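Local coordinates for biogenic amine-binding protein (Rhodnius prolixus, PDB 4GE1), which probably binds biogenic amines such as serotonin and norepinephrine in the saliva of this blood-feeding insect, and holds tryptamine in its lipocalin pocket here, at residues S75-K78 with V79-D83; V160-L164 with S165-D169; Q185-K189 with Q190-N194. All coordinates share one frame; numbering follows the deposited sequence.

All three contacts are local, two turns and one helix end, set in series along the chain with none nested in or crossing another. Interaction 1 comes first, closing the turn that ends strand 69-78 and opens the loop to strand 88-96. Interaction 2, on the far side of the chain's centre with its own centre about 28 Å from that of interaction 1, leads from helix 150-159 into strand 168-169, which pairs with strand 23-31. Beyond the Cys43-Cys177 disulfide, interaction 3 ends helix 181-189. There the C-terminal segment meets the barrel again: Phe192 CG of interaction 3 lies 3.9 Å from Phe76 CZ of interaction 1, joining first and last by packing.

Interaction 1. Residues S75-K78 with V79-D83; sequences SFAK and VSDFD
Lys78 and Asp81 form a local backbone and side-chain clasp round the tight turn where strand 69-78 ends and the loop to strand 88-96 begins. The main-chain half is Asp81 N to Lys78 O, at 2.8 Å with an N-H...O angle of 155°. The second half runs back the other way, from Lys78 N to Asp81 OD2 at 3.3 Å. Here the N-H reaches the carboxylate from above its plane, 42° out of it. Asp81 CG is anti to its own carbonyl carbon (chi1 -75°), which carries the carboxylate back over the last strand residues, with OD2 3.9 Å from Ala77 CA. With Val79 and Ser80 at the corners, residues 78-81 make a type I beta turn, which opens the longer loop between two antiparallel neighbours of the lipocalin barrel, strands 69-78 and 88-96. A second turn overlaps it, closed by a weak 3.3 Å bond from Phe82 N to Val79 O. Lys78 O also meets the edge of the Phe82 ring, lying near the ring plane with CD1 at 3.6 Å. That ring stacks on Tyr89, a residue lining the tryptamine pocket, and takes a cation-pi contact from Lys16. The side chain of Ala77 also touches Tyr89, and the bound tryptamine is about 9 Å from the side chain of Ala77.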
ATOM      1  N   SER A  75      -8.221   2.074  -3.140  1.00 29.30           N
ATOM      2  CA  SER A  75      -8.838   1.094  -2.257  1.00 36.45           C
ATOM      3  C   SER A  75     -10.001   1.707  -1.502  1.00 38.26           C
ATOM      4  O   SER A  75      -9.874   2.793  -0.918  1.00 36.19           O
ATOM      5  CB  SER A  75      -7.827   0.536  -1.262  1.00 30.57           C
ATOM      6  OG  SER A  75      -6.837  -0.213  -1.923  1.00 34.79           O
ATOM      7  N   PHE A  76     -11.129   1.003  -1.511  1.00 37.04           N
ATOM      8  CA  PHE A  76     -12.299   1.412  -0.747  1.00 39.99           C
ATOM      9  C   PHE A  76     -12.590   0.342   0.295  1.00 44.98           C
ATOM     10  O   PHE A  76     -12.662  -0.849  -0.032  1.00 42.50           O
ATOM     11  CB  PHE A  76     -13.526   1.541  -1.647  1.00 42.98           C
ATOM     12  CG  PHE A  76     -13.334   2.455  -2.820  1.00 43.24           C
ATOM     13  CD1 PHE A  76     -12.745   1.992  -3.986  1.00 38.25           C
ATOM     14  CD2 PHE A  76     -13.776   3.769  -2.769  1.00 41.30           C
ATOM     15  CE1 PHE A  76     -12.582   2.830  -5.081  1.00 37.70           C
ATOM     16  CE2 PHE A  76     -13.616   4.618  -3.855  1.00 41.87           C
ATOM     17  CZ  PHE A  76     -13.017   4.149  -5.016  1.00 38.95           C
ATOM     18  N   ALA A  77     -12.756   0.761   1.543  1.00 37.52           N
ATOM     19  CA  ALA A  77     -13.149  -0.161   2.601  1.00 39.31           C
ATOM     20  C   ALA A  77     -14.035   0.552   3.601  1.00 42.36           C
ATOM     21  O   ALA A  77     -14.264   1.763   3.499  1.00 40.08           O
ATOM     22  CB  ALA A  77     -11.930  -0.732   3.298  1.00 31.37           C
ATOM     23  N   LYS A  78     -14.539  -0.219   4.556  1.00 44.38           N
ATOM     24  CA  LYS A  78     -15.321   0.317   5.651  1.00 53.71           C
ATOM     25  C   LYS A  78     -14.780  -0.266   6.939  1.00 49.84           C
ATOM     26  O   LYS A  78     -14.151  -1.323   6.932  1.00 47.72           O
ATOM     27  CB  LYS A  78     -16.803  -0.023   5.483  1.00 62.94           C
ATOM     28  CG  LYS A  78     -17.401   0.486   4.181  1.00 68.65           C
ATOM     29  CD  LYS A  78     -18.885   0.169   4.065  1.00 73.38           C
ATOM     30  CE  LYS A  78     -19.739   1.266   4.665  1.00 76.39           C
ATOM     31  NZ  LYS A  78     -21.182   1.047   4.363  1.00 88.94           N
ATOM     32  N   VAL A  79     -15.024   0.434   8.039  1.00 44.07           N
ATOM     33  CA  VAL A  79     -14.544   0.020   9.347  1.00 47.68           C
ATOM     34  C   VAL A  79     -14.998  -1.396   9.693  1.00 53.67           C
ATOM     35  O   VAL A  79     -14.310  -2.112  10.422  1.00 64.79           O
ATOM     36  CB  VAL A  79     -15.005   1.016  10.447  1.00 56.19           C
ATOM     37  CG1 VAL A  79     -14.764   0.451  11.842  1.00 62.27           C
ATOM     38  CG2 VAL A  79     -14.294   2.337  10.280  1.00 48.54           C
ATOM     39  N   SER A  80     -16.147  -1.804   9.163  1.00 45.37           N
ATOM     40  CA  SER A  80     -16.694  -3.120   9.487  1.00 53.60           C
ATOM     41  C   SER A  80     -16.058  -4.217   8.634  1.00 55.62           C
ATOM     42  O   SER A  80     -16.453  -5.376   8.714  1.00 58.53           O
ATOM     43  CB  SER A  80     -18.218  -3.137   9.338  1.00 58.24           C
ATOM     44  OG  SER A  80     -18.601  -2.809   8.015  1.00 66.54           O
ATOM     45  N   ASP A  81     -15.078  -3.836   7.815  1.00 54.62           N
ATOM     46  CA  ASP A  81     -14.314  -4.793   7.008  1.00 55.96           C
ATOM     47  C   ASP A  81     -13.022  -5.201   7.708  1.00 48.42           C
ATOM     48  O   ASP A  81     -12.245  -5.981   7.176  1.00 56.92           O
ATOM     49  CB  ASP A  81     -13.971  -4.205   5.637  1.00 56.40           C
ATOM     50  CG  ASP A  81     -15.156  -4.181   4.695  1.00 62.67           C
ATOM     51  OD1 ASP A  81     -16.076  -5.004   4.871  1.00 65.80           O
ATOM     52  OD2 ASP A  81     -15.161  -3.336   3.774  1.00 64.49           O
ATOM     53  N   PHE A  82     -12.798  -4.656   8.897  1.00 55.16           N
ATOM     54  CA  PHE A  82     -11.607  -4.957   9.680  1.00 51.49           C
ATOM     55  C   PHE A  82     -11.824  -6.141  10.604  1.00 58.48           C
ATOM     56  O   PHE A  82     -12.947  -6.416  11.036  1.00 59.09           O
ATOM     57  CB  PHE A  82     -11.184  -3.740  10.500  1.00 54.54           C
ATOM     58  CG  PHE A  82     -10.481  -2.702   9.698  1.00 52.99           C
ATOM     59  CD1 PHE A  82     -11.179  -1.934   8.778  1.00 45.28           C
ATOM     60  CD2 PHE A  82      -9.120  -2.505   9.846  1.00 52.35           C
ATOM     61  CE1 PHE A  82     -10.525  -0.984   8.015  1.00 45.11           C
ATOM     62  CE2 PHE A  82      -8.463  -1.554   9.092  1.00 50.39           C
ATOM     63  CZ  PHE A  82      -9.167  -0.792   8.177  1.00 48.35           C
ATOM     64  N   ASP A  83     -10.730  -6.825  10.918  1.00 57.47           N
ATOM     65  CA  ASP A  83     -10.780  -8.030  11.729  1.00 63.71           C
ATOM     66  C   ASP A  83     -10.625  -7.706  13.214  1.00 64.14           C
ATOM     67  O   ASP A  83      -9.528  -7.762  13.768  1.00 66.69           O
ATOM     68  CB  ASP A  83      -9.700  -9.017  11.271  1.00 64.07           C
ATOM     69  CG  ASP A  83      -9.764 -10.332  12.020  1.00 74.16           C
ATOM     70  OD1 ASP A  83     -10.857 -10.679  12.517  1.00 73.68           O
ATOM     71  OD2 ASP A  83      -8.723 -11.016  12.115  1.00 77.12           O
TER

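Interaction 2. Residues V160-L164 with S165-D169; sequences VGLKL and SGLFD
Leu162 and Leu167 each set CG anti to the carbonyl carbon, with chi1 at -68° and -43°, and their methyl ends meet. In Leu162 the extended branch, CD1, does the touching, while in Leu167 it is the second branch, CD2. Leu162 CD1 lies 3.9 Å from Leu167 CD2, the two side chains crossing at about a right angle. After a short linker from helix 150-159, a 3-10 turn at 164-166 leads to the short strand 168-169 of this lipocalin. The helix itself stops at a Schellman motif with Gly161, at positive phi, as its C-prime residue. The firm bond of the turn is Leu167 N to Leu164 O, 2.8 Å long and nearly straight at 167°, and Ser165 and Gly166 have the backbone angles of a type I beta turn. One step earlier, Gly166 N also points at Lys163 O, but the modelled separation is too short to be trusted. Leu167 is the buried residue of the group: besides Leu162 it packs on Leu157 of the helix, on His28 and Lys30 of strand 23-31 and on Val138 of strand 130-140. It thus lies between the helix and two barrel strands, touching all three. Leu164 also joins helix and barrel, touching Leu157 and His28, while its N-H bonds to Glu154 OE2. Its carbonyl has a further partner besides the turn bond: a water donates to Leu164 O at 3.0 Å, and the leg from that water to Leu167 O is modelled very short and is less certain.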
ATOM      1  N   VAL A 160       8.135 -12.662   8.774  1.00 63.50           N
ATOM      2  CA  VAL A 160       7.590 -13.247   7.551  1.00 56.90           C
ATOM      3  C   VAL A 160       8.663 -13.811   6.630  1.00 57.10           C
ATOM      4  O   VAL A 160       8.454 -13.947   5.423  1.00 59.06           O
ATOM      5  CB  VAL A 160       6.679 -12.252   6.792  1.00 57.56           C
ATOM      6  CG1 VAL A 160       5.504 -11.853   7.672  1.00 55.51           C
ATOM      7  CG2 VAL A 160       7.467 -11.022   6.335  1.00 45.23           C
ATOM      8  N   GLY A 161       9.809 -14.146   7.216  1.00 67.65           N
ATOM      9  CA  GLY A 161      10.876 -14.828   6.506  1.00 68.51           C
ATOM     10  C   GLY A 161      11.607 -13.958   5.506  1.00 72.01           C
ATOM     11  O   GLY A 161      12.138 -14.458   4.513  1.00 74.27           O
ATOM     12  N   LEU A 162      11.646 -12.654   5.764  1.00 67.16           N
ATOM     13  CA  LEU A 162      12.272 -11.733   4.824  1.00 58.51           C
ATOM     14  C   LEU A 162      13.356 -10.863   5.449  1.00 55.56           C
ATOM     15  O   LEU A 162      13.404 -10.674   6.663  1.00 59.93           O
ATOM     16  CB  LEU A 162      11.218 -10.855   4.143  1.00 60.85           C
ATOM     17  CG  LEU A 162      10.269 -11.577   3.187  1.00 59.40           C
ATOM     18  CD1 LEU A 162       9.332 -10.595   2.488  1.00 50.63           C
ATOM     19  CD2 LEU A 162      11.057 -12.378   2.170  1.00 56.26           C
ATOM     20  N   LYS A 163      14.236 -10.352   4.596  1.00 55.43           N
ATOM     21  CA  LYS A 163      15.252  -9.399   5.011  1.00 63.39           C
ATOM     22  C   LYS A 163      15.217  -8.210   4.064  1.00 63.24           C
ATOM     23  O   LYS A 163      14.984  -8.373   2.864  1.00 63.01           O
ATOM     24  CB  LYS A 163      16.635 -10.049   5.003  1.00 73.31           C
ATOM     25  CG  LYS A 163      16.800 -11.130   6.068  1.00 78.51           C
ATOM     26  CD  LYS A 163      18.181 -11.767   6.040  1.00 78.73           C
ATOM     27  CE  LYS A 163      18.295 -12.834   4.960  1.00 77.80           C
ATOM     28  NZ  LYS A 163      19.503 -13.695   5.179  1.00 71.31           N
ATOM     29  N   LEU A 164      15.438  -7.017   4.605  1.00 56.92           N
ATOM     30  CA  LEU A 164      15.385  -5.801   3.804  1.00 54.62           C
ATOM     31  C   LEU A 164      16.138  -5.962   2.483  1.00 51.39           C
ATOM     32  O   LEU A 164      15.592  -5.680   1.412  1.00 46.54           O
ATOM     33  CB  LEU A 164      15.953  -4.621   4.589  1.00 55.44           C
ATOM     34  CG  LEU A 164      15.727  -3.259   3.935  1.00 54.38           C
ATOM     35  CD1 LEU A 164      14.239  -2.915   3.909  1.00 53.17           C
ATOM     36  CD2 LEU A 164      16.513  -2.193   4.673  1.00 60.67           C
ATOM     37  N   SER A 165      17.385  -6.428   2.566  1.00 52.68           N
ATOM     38  CA  SER A 165      18.217  -6.633   1.381  1.00 51.81           C
ATOM     39  C   SER A 165      17.602  -7.678   0.449  1.00 62.23           C
ATOM     40  O   SER A 165      18.052  -7.855  -0.683  1.00 74.03           O
ATOM     41  CB  SER A 165      19.655  -7.003   1.767  1.00 60.67           C
ATOM     42  OG  SER A 165      19.721  -8.241   2.461  1.00 59.07           O
ATOM     43  N   GLY A 166      16.560  -8.355   0.928  1.00 61.45           N
ATOM     44  CA  GLY A 166      15.800  -9.287   0.111  1.00 64.06           C
ATOM     45  C   GLY A 166      14.666  -8.655  -0.695  1.00 65.57           C
ATOM     46  O   GLY A 166      14.005  -9.336  -1.482  1.00 63.93           O
ATOM     47  N   LEU A 167      14.427  -7.360  -0.504  1.00 52.16           N
ATOM     48  CA  LEU A 167      13.402  -6.676  -1.288  1.00 47.62           C
ATOM     49  C   LEU A 167      14.041  -5.782  -2.337  1.00 44.85           C
ATOM     50  O   LEU A 167      15.215  -5.418  -2.230  1.00 50.83           O
ATOM     51  CB  LEU A 167      12.484  -5.833  -0.391  1.00 47.55           C
ATOM     52  CG  LEU A 167      12.014  -6.439   0.932  1.00 49.28           C
ATOM     53  CD1 LEU A 167      11.016  -5.521   1.592  1.00 38.26           C
ATOM     54  CD2 LEU A 167      11.409  -7.809   0.719  1.00 53.42           C
ATOM     55  N   PHE A 168      13.268  -5.428  -3.356  1.00 43.34           N
ATOM     56  CA  PHE A 168      13.668  -4.342  -4.239  1.00 41.52           C
ATOM     57  C   PHE A 168      13.650  -3.018  -3.472  1.00 46.02           C
ATOM     58  O   PHE A 168      12.641  -2.648  -2.872  1.00 40.06           O
ATOM     59  CB  PHE A 168      12.754  -4.253  -5.461  1.00 39.35           C
ATOM     60  CG  PHE A 168      12.932  -2.981  -6.252  1.00 43.59           C
ATOM     61  CD1 PHE A 168      14.128  -2.714  -6.901  1.00 49.03           C
ATOM     62  CD2 PHE A 168      11.910  -2.056  -6.342  1.00 40.75           C
ATOM     63  CE1 PHE A 168      14.306  -1.533  -7.622  1.00 47.87           C
ATOM     64  CE2 PHE A 168      12.077  -0.876  -7.060  1.00 45.83           C
ATOM     65  CZ  PHE A 168      13.282  -0.619  -7.706  1.00 42.94           C
ATOM     66  N   ASP A 169      14.774  -2.307  -3.499  1.00 48.23           N
ATOM     67  CA  ASP A 169      14.902  -1.016  -2.831  1.00 37.79           C
ATOM     68  C   ASP A 169      14.529   0.097  -3.803  1.00 45.12           C
ATOM     69  O   ASP A 169      15.330   0.488  -4.657  1.00 44.95           O
ATOM     70  CB  ASP A 169      16.332  -0.845  -2.310  1.00 42.57           C
ATOM     71  CG  ASP A 169      16.599   0.536  -1.735  1.00 51.14           C
ATOM     72  OD1 ASP A 169      15.650   1.331  -1.558  1.00 49.31           O
ATOM     73  OD2 ASP A 169      17.780   0.822  -1.444  1.00 55.54           O
TER
HETATM   74  O   HOH W   1      16.564  -3.880  -0.743  1.00 50.67           O

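Interaction 3. Residues Q185-K189 with Q190-N194; sequences QKLLK and QSFPN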
ATOM      1  N   GLN A 185      -4.786  14.108  -4.575  1.00 31.13           N
ATOM      2  CA  GLN A 185      -5.734  14.973  -3.865  1.00 33.72           C
ATOM      3  C   GLN A 185      -7.094  14.998  -4.579  1.00 31.71           C
ATOM      4  O   GLN A 185      -8.139  14.848  -3.955  1.00 39.56           O
ATOM      5  CB  GLN A 185      -5.147  16.388  -3.720  1.00 36.37           C
ATOM      6  CG  GLN A 185      -6.143  17.462  -3.284  1.00 70.06           C
ATOM      7  CD  GLN A 185      -6.533  17.365  -1.813  1.00 91.33           C
ATOM      8  OE1 GLN A 185      -5.851  16.720  -1.011  1.00 95.13           O
ATOM      9  NE2 GLN A 185      -7.637  18.014  -1.454  1.00100.73           N
ATOM     10  N   LYS A 186      -7.069  15.155  -5.897  1.00 30.02           N
ATOM     11  CA  LYS A 186      -8.293  15.192  -6.682  1.00 34.77           C
ATOM     12  C   LYS A 186      -9.126  13.904  -6.584  1.00 37.37           C
ATOM     13  O   LYS A 186     -10.340  13.956  -6.375  1.00 35.90           O
ATOM     14  CB  LYS A 186      -7.948  15.489  -8.141  1.00 45.02           C
ATOM     15  CG  LYS A 186      -9.135  15.791  -9.027  1.00 53.73           C
ATOM     16  CD  LYS A 186      -8.670  16.028 -10.455  1.00 61.57           C
ATOM     17  CE  LYS A 186      -8.043  14.764 -11.032  1.00 65.11           C
ATOM     18  NZ  LYS A 186      -9.042  13.677 -11.184  1.00 59.37           N
ATOM     19  N   LEU A 187      -8.487  12.748  -6.747  1.00 30.15           N
ATOM     20  CA  LEU A 187      -9.238  11.495  -6.712  1.00 32.11           C
ATOM     21  C   LEU A 187      -9.769  11.203  -5.307  1.00 37.82           C
ATOM     22  O   LEU A 187     -10.854  10.641  -5.142  1.00 32.37           O
ATOM     23  CB  LEU A 187      -8.401  10.326  -7.257  1.00 27.04           C
ATOM     24  CG  LEU A 187      -8.181  10.332  -8.776  1.00 30.07           C
ATOM     25  CD1 LEU A 187      -7.352   9.151  -9.223  1.00 30.62           C
ATOM     26  CD2 LEU A 187      -9.515  10.343  -9.504  1.00 35.22           C
ATOM     27  N   LEU A 188      -9.013  11.610  -4.296  1.00 37.03           N
ATOM     28  CA  LEU A 188      -9.435  11.398  -2.923  1.00 32.61           C
ATOM     29  C   LEU A 188     -10.758  12.113  -2.640  1.00 37.87           C
ATOM     30  O   LEU A 188     -11.609  11.599  -1.905  1.00 36.56           O
ATOM     31  CB  LEU A 188      -8.359  11.876  -1.949  1.00 29.92           C
ATOM     32  CG  LEU A 188      -8.599  11.529  -0.478  1.00 40.06           C
ATOM     33  CD1 LEU A 188      -8.100  10.123  -0.174  1.00 44.43           C
ATOM     34  CD2 LEU A 188      -7.913  12.544   0.423  1.00 38.37           C
ATOM     35  N   LYS A 189     -10.931  13.292  -3.226  1.00 30.75           N
ATOM     36  CA  LYS A 189     -12.139  14.077  -2.985  1.00 47.52           C
ATOM     37  C   LYS A 189     -13.273  13.726  -3.961  1.00 43.72           C
ATOM     38  O   LYS A 189     -14.446  13.936  -3.664  1.00 45.93           O
ATOM     39  CB  LYS A 189     -11.824  15.577  -3.005  1.00 57.14           C
ATOM     40  CG  LYS A 189     -12.981  16.453  -2.549  1.00 77.70           C
ATOM     41  CD  LYS A 189     -12.494  17.728  -1.877  1.00 93.43           C
ATOM     42  CE  LYS A 189     -11.638  18.567  -2.814  1.00 97.77           C
ATOM     43  NZ  LYS A 189     -11.231  19.855  -2.183  1.00 99.48           N
ATOM     44  N   GLN A 190     -12.907  13.169  -5.111  1.00 45.83           N
ATOM     45  CA  GLN A 190     -13.865  12.763  -6.141  1.00 44.20           C
ATOM     46  C   GLN A 190     -14.863  11.711  -5.658  1.00 44.94           C
ATOM     47  O   GLN A 190     -14.511  10.816  -4.886  1.00 42.25           O
ATOM     48  CB  GLN A 190     -13.104  12.213  -7.346  1.00 39.78           C
ATOM     49  CG  GLN A 190     -13.962  11.918  -8.562  1.00 47.96           C
ATOM     50  CD  GLN A 190     -13.172  12.056  -9.847  1.00 52.83           C
ATOM     51  OE1 GLN A 190     -12.447  13.036 -10.033  1.00 50.31           O
ATOM     52  NE2 GLN A 190     -13.292  11.070 -10.733  1.00 49.13           N
ATOM     53  N   SER A 191     -16.105  11.805  -6.130  1.00 40.33           N
ATOM     54  CA  SER A 191     -17.128  10.827  -5.765  1.00 46.80           C
ATOM     55  C   SER A 191     -17.066   9.569  -6.634  1.00 43.40           C
ATOM     56  O   SER A 191     -16.893   9.658  -7.845  1.00 44.27           O
ATOM     57  CB  SER A 191     -18.532  11.437  -5.844  1.00 48.00           C
ATOM     58  OG  SER A 191     -19.509  10.462  -5.507  1.00 53.74           O
ATOM     59  N   PHE A 192     -17.210   8.404  -6.008  1.00 42.84           N
ATOM     60  CA  PHE A 192     -17.288   7.134  -6.732  1.00 44.20           C
ATOM     61  C   PHE A 192     -18.481   6.337  -6.229  1.00 47.10           C
ATOM     62  O   PHE A 192     -18.320   5.418  -5.427  1.00 51.77           O
ATOM     63  CB  PHE A 192     -16.012   6.305  -6.527  1.00 41.93           C
ATOM     64  CG  PHE A 192     -14.782   6.919  -7.123  1.00 45.97           C
ATOM     65  CD1 PHE A 192     -14.363   6.565  -8.394  1.00 48.91           C
ATOM     66  CD2 PHE A 192     -14.031   7.839  -6.407  1.00 44.45           C
ATOM     67  CE1 PHE A 192     -13.221   7.124  -8.944  1.00 42.23           C
ATOM     68  CE2 PHE A 192     -12.891   8.404  -6.955  1.00 38.12           C
ATOM     69  CZ  PHE A 192     -12.491   8.049  -8.224  1.00 38.62           C
ATOM     70  N   PRO A 193     -19.687   6.685  -6.694  1.00 46.77           N
ATOM     71  CA  PRO A 193     -20.899   6.067  -6.144  1.00 48.24           C
ATOM     72  C   PRO A 193     -20.965   4.549  -6.322  1.00 52.71           C
ATOM     73  O   PRO A 193     -21.717   3.894  -5.602  1.00 54.89           O
ATOM     74  CB  PRO A 193     -22.035   6.748  -6.922  1.00 52.02           C
ATOM     75  CG  PRO A 193     -21.391   7.353  -8.126  1.00 51.15           C
ATOM     76  CD  PRO A 193     -19.992   7.692  -7.724  1.00 48.56           C
ATOM     77  N   ASN A 194     -20.200   4.000  -7.258  1.00 56.44           N
ATOM     78  CA  ASN A 194     -20.263   2.566  -7.531  1.00 58.12           C
ATOM     79  C   ASN A 194     -19.451   1.716  -6.557  1.00 52.60           C
ATOM     80  O   ASN A 194     -19.585   0.492  -6.535  1.00 54.79           O
ATOM     81  CB  ASN A 194     -19.835   2.272  -8.968  1.00 60.46           C
ATOM     82  CG  ASN A 194     -20.871   2.705  -9.981  1.00 66.77           C
ATOM     83  OD1 ASN A 194     -22.031   2.943  -9.638  1.00 78.42           O
ATOM     84  ND2 ASN A 194     -20.462   2.803 -11.240  1.00 59.54           N
TER
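Phe192 turns back on Leu187 by setting CG anti to its carbonyl carbon (chi1 -66°), and the ring edge then faces the end of the helix. Leu187 O lies near the ring plane, 3.5 Å from Phe192 CE2. Next to it the Leu187 side chain brings CD2 to 4.0 Å from Phe192 CZ. Gln190 takes the other common choice: with CG anti to the backbone N (chi1 -173°) and the rest extended, it runs alongside both Lys186 and Leu187, pointing the same way. Gln190 OE1 and NE2 each lie 4.0 Å from Leu187 CD2. The backbone beneath is the C-terminal end of helix 181-189, which lies against strands 43-50 and 55-64 of the lipocalin barrel. Gln190 N bonds to Lys186 O at 3.0 Å and adds a weak, bent bond to Leu187 O; Gln190 is also the first residue to leave helical angles. Lys186 NZ ends 3.7 Å from Gln190 OE1, near but not hydrogen-bonded. The amide is fixed instead by Gln190 NE2 bonding to Asp99 O, while Lys186 NZ has a weak bond to Lys98 O. On the barrel side, Leu187 and Leu188 pack on Val59 of strand 55-64, and Leu188 O accepts a bond from Lys57 NZ.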